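Local structure of pancreatic lipase related protein 2 (Equus caballus, 1W52) at residues 283-294 with 324-332. The protein probably hydrolyses the ester bonds of triacylglycerols and galactolipids, releasing fatty acids, as a secreted pancreatic-type lipase. Numbering follows the deposited sequence.
Sequences LAYPCDSYDKFQ and EQTFFLNTG
Tyr-285 and Phe-328 show how a single antiparallel pair can carry a short edge strand. Tyr-285 N donates to Phe-328 O at 2.9 Å, and Phe-328 N returns a bond of 2.8 Å to Tyr-285 O; both donors lie in the plane of the carbonyl they meet. Beyond this pair the polar contacts pass to side chains. Thr-326 OG1 gives a weak bond to the carbonyl O of Cys-287, and at the far end Asn-330 ND2 reaches Tyr-290 OH at 2.6 Å, in the plane of the phenol ring and at its edge, with ring and amide nearly perpendicular (89°).

The apolar contacts fall on two sides of the strand. On one, the Phe-328 ring sits beneath the start of helix 290-294: Tyr-290 N lies 3.5 Å above its plane near the rim, Tyr-290 CB makes an off-centre CH-pi contact, and Cys-287 CB meets the ring edge, 3.5 Å from Phe-328 CD1. Phe-328 CB in turn rests over a face of the Phe-293 ring, which Phe-293 brings down from the helix by holding CG anti to the backbone N (chi1 175°). An alanine in place of Phe-328 lacks the ring, which would probably open a gap under the first turn of the helix, between Cys-287 CB and Tyr-290 CB. On the other side, Phe-327 packs against Ala-284 and Pro-286, with Pro-286 CG 3.8 Å from Phe-327 CD2, and the Phe-327 ring also meets that of Phe-228.

Strand 325-329 runs parallel to strand 226-230, and strand 285-286 closes this edge of the central sheet, away from the predicted catalytic triad: a short antiparallel addition to the mostly parallel sheet of an alpha/beta-hydrolase fold.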
loop_
_atom_site.group_PDB
_atom_site.type_symbol
_atom_site.label_atom_id
_atom_site.label_comp_id
_atom_site.label_asym_id
_atom_site.label_seq_id
_atom_site.Cartn_x
_atom_site.Cartn_y
_atom_site.Cartn_z
ATOM N N LEU A 283 4.890 5.798 6.449
ATOM C CA LEU A 283 6.318 5.674 6.289
ATOM C C LEU A 283 6.764 4.245 6.445
ATOM O O LEU A 283 6.578 3.654 7.474
ATOM C CB LEU A 283 7.044 6.502 7.332
ATOM C CG LEU A 283 7.021 8.050 7.298
ATOM C CD1 LEU A 283 5.665 8.698 7.720
ATOM C CD2 LEU A 283 8.128 8.523 8.213
ATOM N N ALA A 284 7.382 3.677 5.438
ATOM C CA ALA A 284 7.860 2.330 5.584
ATOM C C ALA A 284 9.245 2.278 6.210
ATOM O O ALA A 284 10.059 3.176 6.062
ATOM C CB ALA A 284 7.861 1.667 4.244
ATOM N N TYR A 285 9.518 1.199 6.905
ATOM C CA TYR A 285 10.784 1.052 7.607
ATOM C C TYR A 285 11.426 -0.173 7.019
ATOM O O TYR A 285 10.734 -1.139 6.753
ATOM C CB TYR A 285 10.592 0.821 9.118
ATOM C CG TYR A 285 9.970 1.982 9.865
ATOM C CD1 TYR A 285 8.692 2.363 9.592
ATOM C CD2 TYR A 285 10.660 2.690 10.831
ATOM C CE1 TYR A 285 8.109 3.379 10.211
ATOM C CE2 TYR A 285 10.042 3.769 11.481
ATOM C CZ TYR A 285 8.759 4.083 11.145
ATOM O OH TYR A 285 8.007 5.083 11.712
ATOM N N PRO A 286 12.730 -0.192 6.825
ATOM C CA PRO A 286 13.341 -1.359 6.181
ATOM C C PRO A 286 13.560 -2.410 7.253
ATOM O O PRO A 286 13.676 -1.975 8.407
ATOM C CB PRO A 286 14.632 -0.789 5.614
ATOM C CG PRO A 286 14.470 0.762 5.848
ATOM C CD PRO A 286 13.714 0.848 7.149
ATOM N N CYS A 287 13.551 -3.705 6.902
ATOM C CA CYS A 287 13.602 -4.787 7.874
ATOM C C CYS A 287 13.615 -6.121 7.196
ATOM O O CYS A 287 13.211 -6.206 6.067
ATOM C CB CYS A 287 12.385 -4.757 8.767
ATOM S SG CYS A 287 12.777 -5.057 10.512
ATOM N N ASP A 288 14.055 -7.171 7.888
ATOM C CA ASP A 288 14.195 -8.507 7.278
ATOM C C ASP A 288 12.887 -9.212 7.270
ATOM O O ASP A 288 12.654 -10.048 6.431
ATOM C CB ASP A 288 15.133 -9.420 8.073
ATOM C CG ASP A 288 16.442 -8.749 8.433
ATOM O OD1 ASP A 288 17.173 -8.375 7.482
ATOM O OD2 ASP A 288 16.826 -8.553 9.619
ATOM N N SER A 289 12.070 -8.927 8.272
ATOM C CA SER A 289 10.808 -9.615 8.452
ATOM C C SER A 289 9.926 -8.804 9.358
ATOM O O SER A 289 10.410 -8.039 10.201
ATOM C CB SER A 289 11.026 -10.971 9.095
ATOM O OG SER A 289 11.545 -10.798 10.392
ATOM N N TYR A 290 8.620 -9.007 9.208
ATOM C CA TYR A 290 7.641 -8.161 9.892
ATOM C C TYR A 290 7.714 -8.342 11.397
ATOM O O TYR A 290 7.278 -7.459 12.167
ATOM C CB TYR A 290 6.250 -8.500 9.392
ATOM C CG TYR A 290 5.113 -7.758 10.038
ATOM C CD1 TYR A 290 5.080 -6.387 10.052
ATOM C CD2 TYR A 290 4.045 -8.438 10.610
ATOM C CE1 TYR A 290 3.995 -5.676 10.630
ATOM C CE2 TYR A 290 2.964 -7.756 11.180
ATOM C CZ TYR A 290 2.952 -6.371 11.180
ATOM O OH TYR A 290 1.920 -5.653 11.723
ATOM N N ASP A 291 8.246 -9.497 11.809
ATOM C CA ASP A 291 8.293 -9.837 13.226
ATOM C C ASP A 291 9.357 -8.972 13.848
ATOM O O ASP A 291 9.092 -8.293 14.827
ATOM C CB ASP A 291 8.565 -11.325 13.462
ATOM C CG ASP A 291 7.537 -12.218 12.790
ATOM O OD1 ASP A 291 7.775 -12.561 11.589
ATOM O OD2 ASP A 291 6.469 -12.593 13.358
ATOM N N LYS A 292 10.542 -8.955 13.248
ATOM C CA LYS A 292 11.613 -8.082 13.693
ATOM C C LYS A 292 11.084 -6.676 13.801
ATOM O O LYS A 292 11.425 -5.953 14.693
ATOM C CB LYS A 292 12.772 -8.143 12.714
ATOM C CG LYS A 292 13.987 -7.360 13.152
ATOM C CD LYS A 292 15.261 -7.846 12.414
ATOM C CE LYS A 292 16.434 -6.824 12.477
ATOM N NZ LYS A 292 17.301 -6.931 11.261
ATOM N N PHE A 293 10.217 -6.289 12.896
ATOM C CA PHE A 293 9.609 -4.962 12.971
ATOM C C PHE A 293 8.666 -4.802 14.177
ATOM O O PHE A 293 8.607 -3.751 14.842
ATOM C CB PHE A 293 8.834 -4.677 11.680
ATOM C CG PHE A 293 8.102 -3.410 11.714
ATOM C CD1 PHE A 293 8.778 -2.225 11.780
ATOM C CD2 PHE A 293 6.736 -3.383 11.731
ATOM C CE1 PHE A 293 8.098 -0.987 11.824
ATOM C CE2 PHE A 293 6.018 -2.132 11.753
ATOM C CZ PHE A 293 6.714 -0.947 11.795
ATOM N N GLN A 294 7.900 -5.864 14.404
ATOM C CA GLN A 294 6.821 -5.903 15.391
ATOM C C GLN A 294 7.369 -6.032 16.821
ATOM O O GLN A 294 6.765 -5.530 17.783
ATOM C CB GLN A 294 5.851 -7.067 15.051
ATOM C CG GLN A 294 4.648 -6.711 14.210
ATOM C CD GLN A 294 3.944 -5.450 14.683
ATOM O OE1 GLN A 294 3.096 -4.922 14.000
ATOM N NE2 GLN A 294 4.323 -4.953 15.842
ATOM N N GLU A 324 13.608 -5.915 -4.758
ATOM C CA GLU A 324 13.044 -6.591 -3.613
ATOM C C GLU A 324 13.381 -5.948 -2.276
ATOM O O GLU A 324 13.213 -6.602 -1.252
ATOM C CB GLU A 324 13.520 -8.039 -3.585
ATOM C CG GLU A 324 13.343 -8.806 -4.895
ATOM C CD GLU A 324 13.404 -10.300 -4.654
ATOM O OE1 GLU A 324 13.956 -10.697 -3.566
ATOM O OE2 GLU A 324 12.887 -11.066 -5.517
ATOM N N GLN A 325 13.867 -4.698 -2.284
ATOM C CA GLN A 325 14.035 -3.925 -1.066
ATOM C C GLN A 325 12.704 -3.980 -0.358
ATOM O O GLN A 325 11.685 -3.579 -0.926
ATOM C CB GLN A 325 14.344 -2.458 -1.360
ATOM C CG GLN A 325 15.658 -2.158 -2.087
ATOM C CD GLN A 325 15.866 -0.655 -2.375
ATOM O OE1 GLN A 325 15.550 -0.169 -3.483
ATOM N NE2 GLN A 325 16.403 0.068 -1.385
ATOM N N THR A 326 12.699 -4.479 0.873
ATOM C CA THR A 326 11.440 -4.623 1.563
ATOM C C THR A 326 11.366 -3.703 2.744
ATOM O O THR A 326 12.375 -3.429 3.414
ATOM C CB THR A 326 11.201 -6.061 2.037
ATOM O OG1 THR A 326 12.181 -6.381 2.994
ATOM C CG2 THR A 326 11.462 -7.108 0.962
ATOM N N PHE A 327 10.138 -3.233 2.970
ATOM C CA PHE A 327 9.783 -2.364 4.087
ATOM C C PHE A 327 8.436 -2.764 4.784
ATOM O O PHE A 327 7.549 -3.383 4.162
ATOM C CB PHE A 327 9.690 -0.914 3.623
ATOM C CG PHE A 327 10.793 -0.512 2.724
ATOM C CD1 PHE A 327 10.882 -1.048 1.413
ATOM C CD2 PHE A 327 11.771 0.399 3.162
ATOM C CE1 PHE A 327 11.911 -0.687 0.562
ATOM C CE2 PHE A 327 12.793 0.755 2.314
ATOM C CZ PHE A 327 12.854 0.199 1.003
ATOM N N PHE A 328 8.316 -2.378 6.063
ATOM C CA PHE A 328 7.199 -2.715 6.918
ATOM C C PHE A 328 6.682 -1.530 7.630
ATOM O O PHE A 328 7.305 -0.560 7.709
ATOM C CB PHE A 328 7.605 -3.757 7.924
ATOM C CG PHE A 328 7.970 -5.044 7.293
ATOM C CD1 PHE A 328 9.297 -5.410 7.146
ATOM C CD2 PHE A 328 7.003 -5.872 6.775
ATOM C CE1 PHE A 328 9.671 -6.632 6.541
ATOM C CE2 PHE A 328 7.369 -7.098 6.151
ATOM C CZ PHE A 328 8.712 -7.470 6.044
ATOM N N LEU A 329 5.482 -1.618 8.122
ATOM C CA LEU A 329 4.857 -0.500 8.778
ATOM C C LEU A 329 3.446 -0.940 9.253
ATOM O O LEU A 329 3.020 -2.074 8.965
ATOM C CB LEU A 329 4.791 0.680 7.822
ATOM C CG LEU A 329 3.869 0.440 6.646
ATOM C CD1 LEU A 329 3.273 1.788 6.098
ATOM C CD2 LEU A 329 4.555 -0.381 5.589
ATOM N N ASN A 330 2.731 -0.061 9.953
ATOM C CA ASN A 330 1.379 -0.378 10.356
ATOM C C ASN A 330 0.411 0.748 9.992
ATOM O O ASN A 330 0.622 1.884 10.364
ATOM C CB ASN A 330 1.318 -0.675 11.884
ATOM C CG ASN A 330 1.950 -2.041 12.287
ATOM O OD1 ASN A 330 2.550 -2.167 13.392
ATOM N ND2 ASN A 330 1.822 -3.047 11.414
ATOM N N THR A 331 -0.676 0.427 9.309
ATOM C CA THR A 331 -1.718 1.408 9.034
ATOM C C THR A 331 -2.737 1.552 10.141
ATOM O O THR A 331 -2.723 0.844 11.114
ATOM C CB THR A 331 -2.479 1.011 7.778
ATOM O OG1 THR A 331 -2.861 -0.371 7.896
ATOM C CG2 THR A 331 -1.576 1.134 6.554
ATOM N N GLY A 332 -3.656 2.478 9.942
ATOM C CA GLY A 332 -4.832 2.578 10.769
ATOM C C GLY A 332 -5.898 1.575 10.380
ATOM O O GLY A 332 -5.795 0.943 9.334
#